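Long-range contacts in putative NAD(P)H-flavin oxidoreductase (Neisseria meningitidis serogroup A / serotype 4A, PDB 6WT2), which probably uses NAD(P)H and a bound FMN to reduce nitro compounds, as an NfsB-like member of the nitroreductase family linked to chloramphenicol reduction: residues R23-A28 with A77-T82; Q67-F72 with R180-Q185. One frame throughout, in Å; residues are numbered along the deposited sequence.

Contact 1 of 2, residues R23-A28 with A77-T82; sequences RHYDAA and ADALDT. With FMN (flavin mononucleotide), chain G.
Two weak hydrogen bonds meet at OG1 of T82: the backbone N of Y25 donates to it across 3.4 Å, and OG1 itself donates to D78 O, one turn back, at 3.5 Å. With chi1 at 66°, OG1 sits between the backbone N and carbonyl carbon of T82 and lies in the plane of the Y25 ring, at its edge, while CG2 lies against the CB of A27. The Y25 side chain crosses T82 at about a right angle, and its CE2 touches A79 CB, also at the ring edge, at 4.0 Å. Beyond that, its OH is hydrogen-bonded to OG1 of T201. H24 and D78 run side by side: CE1 of H24 comes within 3.5 Å of D78 OD2, with imidazole and carboxylate planes 32° apart. Nearer the flavin-binding residue, a water joins the two backbones, donating to R23 O at 2.9 Å and accepting weakly from A79 N. From that backbone the R23 side chain, bent at chi2, heads away to the flavin. Its NE gives FMN O2 a nearly straight bond of 2.8 Å (165°), and NH2 gives FMN N1 a longer one of 3.2 Å. The turn 79-82 thus meets the loop through weak polar links and light apolar contacts, next to the residue that reaches the flavin, and a guanidinium at the N1-C2=O edge would be expected to stabilise negative charge on reduced flavin.

Contact 2 of 2, residues Q67-F72 with R180-Q185; sequences QAIKPF and RVLSGQ
A chi1 of 168° sets CG1 of V181 anti to the backbone N, and from there the two methyls part company: CG1 goes to A68 and I69, CG2 to the ring of F72. On the other side, F72 has chi1 at 55°, which places CG between its own N and carbonyl carbon and folds the ring back along its segment. I69 O then stands 3.5 Å above the ring plane, over its centre, while the ring edge is left to V181, whose CG2 lies 3.8 Å from F72 CE2. V181 CG1 touches both its neighbours, 3.8 Å from I69 CG2 and 4.0 Å from A68 CB. I69 CG2 also has L182 CD2 at the longer distance of 4.5 Å. No hydrogen bond crosses between the segments; the faces join through methyls and an aromatic edge. The amide of Q185 comes only loosely up to A68, NE2 4.5 Å from CB. Backbone bonds shape both partners: F72 N closes a turn on I69 O, and a pi-type turn carries Q185 N to R180 O at 3.0 Å. On the sheet side, I69 packs on L86 and L182 on V88, both of strand 85-92. A helix with the turn that follows it, packed against a second helix through aliphatic groups and one aromatic edge, over one face of an antiparallel sheet, fits the alpha-plus-beta nitroreductase fold.

How the contacts relate
The centres of contacts 1 and 2 lie about 18 Å apart, yet the two meet directly, because I69 and K70 pack against the short helix 79-82. D81 OD1 of contact 1 makes a 2.6 Å salt bridge with K70 NZ of contact 2. Alongside it, L80 CD1 lies 3.6 Å from K70 CA, and L80 CD2 lies 4.1 Å from I69 CD1. The chain between F72 and A77 passes G75, whose carbonyl accepts a bond from FMN. Contact 1 holds the flavin directly, with the R23 side chain about 4 Å from nicotinic acid; contact 2 stands back, the F72 side chain about 11 Å from FMN at the nearest atoms.

Contact 1 of 2, residues R23-A28 with A77-T82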
loop_
_atom_site.group_PDB
_atom_site.type_symbol
_atom_site.label_atom_id
_atom_site.label_comp_id
_atom_site.label_asym_id
_atom_site.label_seq_id
_atom_site.Cartn_x
_atom_site.Cartn_y
_atom_site.Cartn_z
ATOM N N ARG A 23 17.297 7.878 6.429
ATOM C CA ARG A 23 17.129 9.325 6.435
ATOM C C ARG A 23 18.346 10.079 5.924
ATOM O O ARG A 23 18.236 11.281 5.653
ATOM C CB ARG A 23 16.773 9.829 7.835
ATOM C CG ARG A 23 15.322 9.584 8.199
ATOM C CD ARG A 23 15.133 8.196 8.789
ATOM N NE ARG A 23 13.740 7.950 9.151
ATOM C CZ ARG A 23 13.330 6.910 9.869
ATOM N NH1 ARG A 23 14.208 6.020 10.309
ATOM N NH2 ARG A 23 12.044 6.759 10.144
ATOM N N HIS A 24 19.475 9.400 5.735
ATOM C CA HIS A 24 20.748 10.049 5.436
ATOM C C HIS A 24 21.473 9.228 4.388
ATOM O O HIS A 24 21.940 8.119 4.670
ATOM C CB HIS A 24 21.605 10.190 6.692
ATOM C CG HIS A 24 20.921 10.929 7.790
ATOM N ND1 HIS A 24 20.767 12.297 7.777
ATOM C CD2 HIS A 24 20.323 10.490 8.920
ATOM C CE1 HIS A 24 20.124 12.672 8.868
ATOM N NE2 HIS A 24 19.836 11.594 9.574
ATOM N N TYR A 25 21.594 9.785 3.194
ATOM C CA TYR A 25 22.160 9.080 2.061
ATOM C C TYR A 25 23.565 9.580 1.771
ATOM O O TYR A 25 23.968 10.656 2.218
ATOM C CB TYR A 25 21.290 9.273 0.820
ATOM C CG TYR A 25 19.896 8.704 0.940
ATOM C CD1 TYR A 25 19.652 7.363 0.655
ATOM C CD2 TYR A 25 18.820 9.509 1.310
ATOM C CE1 TYR A 25 18.364 6.827 0.731
ATOM C CE2 TYR A 25 17.532 8.985 1.396
ATOM C CZ TYR A 25 17.316 7.645 1.099
ATOM O OH TYR A 25 16.048 7.123 1.166
ATOM N N ASP A 26 24.308 8.774 1.020
ATOM C CA ASP A 26 25.598 9.192 0.481
ATOM C C ASP A 26 25.344 10.142 -0.687
ATOM O O ASP A 26 24.922 9.716 -1.768
ATOM C CB ASP A 26 26.409 7.971 0.053
ATOM C CG ASP A 26 27.821 8.331 -0.405
ATOM O OD1 ASP A 26 28.058 9.485 -0.828
ATOM O OD2 ASP A 26 28.699 7.447 -0.340
ATOM N N ALA A 27 25.620 11.432 -0.484
ATOM C CA ALA A 27 25.294 12.433 -1.494
ATOM C C ALA A 27 26.046 12.232 -2.806
ATOM O O ALA A 27 25.605 12.738 -3.846
ATOM C CB ALA A 27 25.578 13.834 -0.945
ATOM N N ALA A 28 27.164 11.516 -2.797
ATOM C CA ALA A 28 27.915 11.319 -4.027
ATOM C C ALA A 28 27.436 10.128 -4.854
ATOM O O ALA A 28 27.839 10.009 -6.015
ATOM C CB ALA A 28 29.409 11.164 -3.717
ATOM N N ALA A 77 13.936 16.519 5.396
ATOM C CA ALA A 77 14.691 17.744 5.137
ATOM C C ALA A 77 16.139 17.440 4.768
ATOM O O ALA A 77 16.671 17.981 3.794
ATOM C CB ALA A 77 14.625 18.673 6.347
ATOM N N ASP A 78 16.788 16.554 5.522
ATOM C CA ASP A 78 18.174 16.231 5.214
ATOM C C ASP A 78 18.295 15.417 3.929
ATOM O O ASP A 78 19.282 15.560 3.200
ATOM C CB ASP A 78 18.807 15.495 6.397
ATOM C CG ASP A 78 18.959 16.390 7.631
ATOM O OD1 ASP A 78 19.273 17.593 7.472
ATOM O OD2 ASP A 78 18.773 15.894 8.767
ATOM N N ALA A 79 17.302 14.577 3.621
ATOM C CA ALA A 79 17.383 13.725 2.443
ATOM C C ALA A 79 17.230 14.516 1.152
ATOM O O ALA A 79 17.693 14.070 0.096
ATOM C CB ALA A 79 16.317 12.638 2.500
ATOM N N LEU A 80 16.562 15.674 1.205
ATOM C CA LEU A 80 16.418 16.505 0.013
ATOM C C LEU A 80 17.770 16.970 -0.518
ATOM O O LEU A 80 17.909 17.232 -1.722
ATOM C CB LEU A 80 15.508 17.690 0.324
ATOM C CG LEU A 80 14.045 17.259 0.432
ATOM C CD1 LEU A 80 13.167 18.349 1.004
ATOM C CD2 LEU A 80 13.540 16.827 -0.940
ATOM N N ASP A 81 18.777 17.058 0.352
ATOM C CA ASP A 81 20.123 17.406 -0.076
ATOM C C ASP A 81 20.949 16.205 -0.514
ATOM O O ASP A 81 21.893 16.371 -1.291
ATOM C CB ASP A 81 20.861 18.134 1.049
ATOM C CG ASP A 81 20.163 19.412 1.469
ATOM O OD1 ASP A 81 19.586 20.082 0.586
ATOM O OD2 ASP A 81 20.196 19.747 2.675
ATOM N N THR A 82 20.625 15.000 -0.057
ATOM C CA THR A 82 21.530 13.876 -0.231
ATOM C C THR A 82 20.952 12.711 -1.013
ATOM O O THR A 82 21.731 11.885 -1.500
ATOM C CB THR A 82 22.014 13.352 1.135
ATOM O OG1 THR A 82 20.914 12.796 1.873
ATOM C CG2 THR A 82 22.674 14.488 1.955
HETATM N N1 FMN G . 10.228 8.426 8.103
HETATM C C2 FMN G . 10.679 9.703 8.204
HETATM O O2 FMN G . 11.800 9.894 8.727
HETATM N N3 FMN G . 9.989 10.759 7.737
HETATM C C4 FMN G . 8.764 10.639 7.205
HETATM O O4 FMN G . 8.154 11.610 6.703
HETATM C C4A FMN G . 8.199 9.286 7.081
HETATM N N5 FMN G . 6.937 9.111 6.645
HETATM C C5A FMN G . 6.462 7.853 6.443
HETATM C C6 FMN G . 5.299 7.679 5.687
HETATM C C7 FMN G . 4.809 6.398 5.483
HETATM C C7M FMN G . 3.546 6.176 4.682
HETATM C C8 FMN G . 5.548 5.224 6.014
HETATM C C8M FMN G . 5.058 3.834 5.686
HETATM C C9 FMN G . 6.741 5.393 6.707
HETATM C C9A FMN G . 7.257 6.672 6.881
HETATM N N10 FMN G . 8.493 6.862 7.540
HETATM C C10 FMN G . 8.967 8.172 7.691
HETATM C "C1'" FMN G . 9.286 5.715 8.001
HETATM C "C2'" FMN G . 8.758 5.123 9.315
HETATM O "O2'" FMN G . 9.099 5.960 10.450
HETATM C "C3'" FMN G . 9.326 3.710 9.420
HETATM O "O3'" FMN G . 8.793 2.929 8.331
HETATM C "C4'" FMN G . 9.004 2.963 10.720
HETATM O "O4'" FMN G . 9.487 3.705 11.833
HETATM C "C5'" FMN G . 9.629 1.576 10.710
HETATM O "O5'" FMN G . 11.040 1.651 10.539
HETATM P P FMN G . 11.707 0.829 9.323
HETATM O O1P FMN G . 10.875 1.294 8.152
HETATM O O2P FMN G . 13.156 1.210 9.226
HETATM O O3P FMN G . 11.492 -0.637 9.570
HETATM O O HOH W 1 15.983 13.069 5.825
#

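Contact 2 of 2, residues Q67-F72 with R180-Q185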
loop_
_atom_site.group_PDB
_atom_site.type_symbol
_atom_site.label_atom_id
_atom_site.label_comp_id
_atom_site.label_asym_id
_atom_site.label_seq_id
_atom_site.Cartn_x
_atom_site.Cartn_y
_atom_site.Cartn_z
ATOM N N GLN A 67 14.781 22.296 -3.250
ATOM C CA GLN A 67 14.982 23.392 -2.307
ATOM C C GLN A 67 13.685 24.139 -2.034
ATOM O O GLN A 67 13.490 24.655 -0.927
ATOM C CB GLN A 67 16.049 24.343 -2.834
ATOM C CG GLN A 67 17.425 23.733 -2.848
ATOM C CD GLN A 67 18.026 23.623 -1.467
ATOM O OE1 GLN A 67 18.716 22.656 -1.158
ATOM N NE2 GLN A 67 17.775 24.623 -0.628
ATOM N N ALA A 68 12.779 24.184 -3.017
ATOM C CA ALA A 68 11.517 24.891 -2.829
ATOM C C ALA A 68 10.598 24.179 -1.843
ATOM O O ALA A 68 9.807 24.835 -1.155
ATOM C CB ALA A 68 10.804 25.064 -4.168
ATOM N N ILE A 69 10.673 22.845 -1.765
ATOM C CA ILE A 69 9.791 22.108 -0.867
ATOM C C ILE A 69 10.431 21.853 0.488
ATOM O O ILE A 69 9.719 21.525 1.450
ATOM C CB ILE A 69 9.336 20.777 -1.510
ATOM C CG1 ILE A 69 10.532 19.872 -1.813
ATOM C CG2 ILE A 69 8.512 21.040 -2.771
ATOM C CD1 ILE A 69 10.162 18.573 -2.485
ATOM N N LYS A 70 11.738 22.037 0.608
ATOM C CA LYS A 70 12.417 21.775 1.874
ATOM C C LYS A 70 11.827 22.511 3.078
ATOM O O LYS A 70 11.680 21.870 4.134
ATOM C CB LYS A 70 13.908 22.103 1.709
ATOM C CG LYS A 70 14.711 21.930 2.996
ATOM C CD LYS A 70 16.149 22.382 2.834
ATOM C CE LYS A 70 16.877 21.584 1.765
ATOM N NZ LYS A 70 18.251 22.140 1.535
ATOM N N PRO A 71 11.469 23.803 3.007
ATOM C CA PRO A 71 10.992 24.498 4.216
ATOM C C PRO A 71 9.763 23.881 4.865
ATOM O O PRO A 71 9.554 24.100 6.065
ATOM C CB PRO A 71 10.692 25.917 3.712
ATOM C CG PRO A 71 11.530 26.070 2.508
ATOM C CD PRO A 71 11.551 24.730 1.859
ATOM N N PHE A 72 8.935 23.130 4.135
ATOM C CA PHE A 72 7.776 22.493 4.750
ATOM C C PHE A 72 7.849 20.972 4.707
ATOM O O PHE A 72 6.840 20.303 4.967
ATOM C CB PHE A 72 6.479 22.988 4.097
ATOM C CG PHE A 72 6.433 22.822 2.599
ATOM C CD1 PHE A 72 6.086 21.606 2.026
ATOM C CD2 PHE A 72 6.711 23.898 1.764
ATOM C CE1 PHE A 72 6.049 21.459 0.628
ATOM C CE2 PHE A 72 6.662 23.760 0.365
ATOM C CZ PHE A 72 6.328 22.538 -0.191
ATOM N N ARG A 180 0.689 23.102 -3.847
ATOM C CA ARG A 180 0.868 24.466 -4.344
ATOM C C ARG A 180 2.176 24.609 -5.121
ATOM O O ARG A 180 2.199 25.170 -6.220
ATOM C CB ARG A 180 0.822 25.458 -3.182
ATOM C CG ARG A 180 1.363 26.853 -3.519
ATOM C CD ARG A 180 1.474 27.722 -2.274
ATOM N NE ARG A 180 2.741 27.528 -1.561
ATOM C CZ ARG A 180 2.931 27.789 -0.269
ATOM N NH1 ARG A 180 1.930 28.246 0.473
ATOM N NH2 ARG A 180 4.119 27.582 0.284
ATOM N N VAL A 181 3.275 24.089 -4.570
ATOM C CA VAL A 181 4.579 24.236 -5.209
ATOM C C VAL A 181 4.683 23.358 -6.456
ATOM O O VAL A 181 5.089 23.821 -7.532
ATOM C CB VAL A 181 5.705 23.921 -4.203
ATOM C CG1 VAL A 181 7.040 23.791 -4.935
ATOM C CG2 VAL A 181 5.790 25.004 -3.129
ATOM N N LEU A 182 4.345 22.072 -6.334
ATOM C CA LEU A 182 4.513 21.175 -7.475
ATOM C C LEU A 182 3.560 21.520 -8.611
ATOM O O LEU A 182 3.949 21.481 -9.787
ATOM C CB LEU A 182 4.297 19.725 -7.047
ATOM C CG LEU A 182 5.297 19.142 -6.055
ATOM C CD1 LEU A 182 5.005 17.652 -5.868
ATOM C CD2 LEU A 182 6.730 19.351 -6.521
ATOM N N SER A 183 2.305 21.839 -8.292
ATOM C CA SER A 183 1.339 22.124 -9.347
ATOM C C SER A 183 1.254 23.604 -9.694
ATOM O O SER A 183 1.144 23.958 -10.874
ATOM C CB SER A 183 -0.051 21.637 -8.949
ATOM O OG SER A 183 -0.984 22.175 -9.864
ATOM N N GLY A 184 1.268 24.481 -8.698
ATOM C CA GLY A 184 1.075 25.884 -8.988
ATOM C C GLY A 184 2.353 26.556 -9.443
ATOM O O GLY A 184 2.381 27.216 -10.480
ATOM N N GLN A 185 3.425 26.381 -8.670
ATOM C CA GLN A 185 4.672 27.075 -8.955
ATOM C C GLN A 185 5.413 26.456 -10.133
ATOM O O GLN A 185 5.971 27.186 -10.959
ATOM C CB GLN A 185 5.559 27.085 -7.703
ATOM C CG GLN A 185 6.887 27.808 -7.882
ATOM C CD GLN A 185 7.672 27.928 -6.588
ATOM O OE1 GLN A 185 7.139 27.715 -5.496
ATOM N NE2 GLN A 185 8.947 28.278 -6.705
#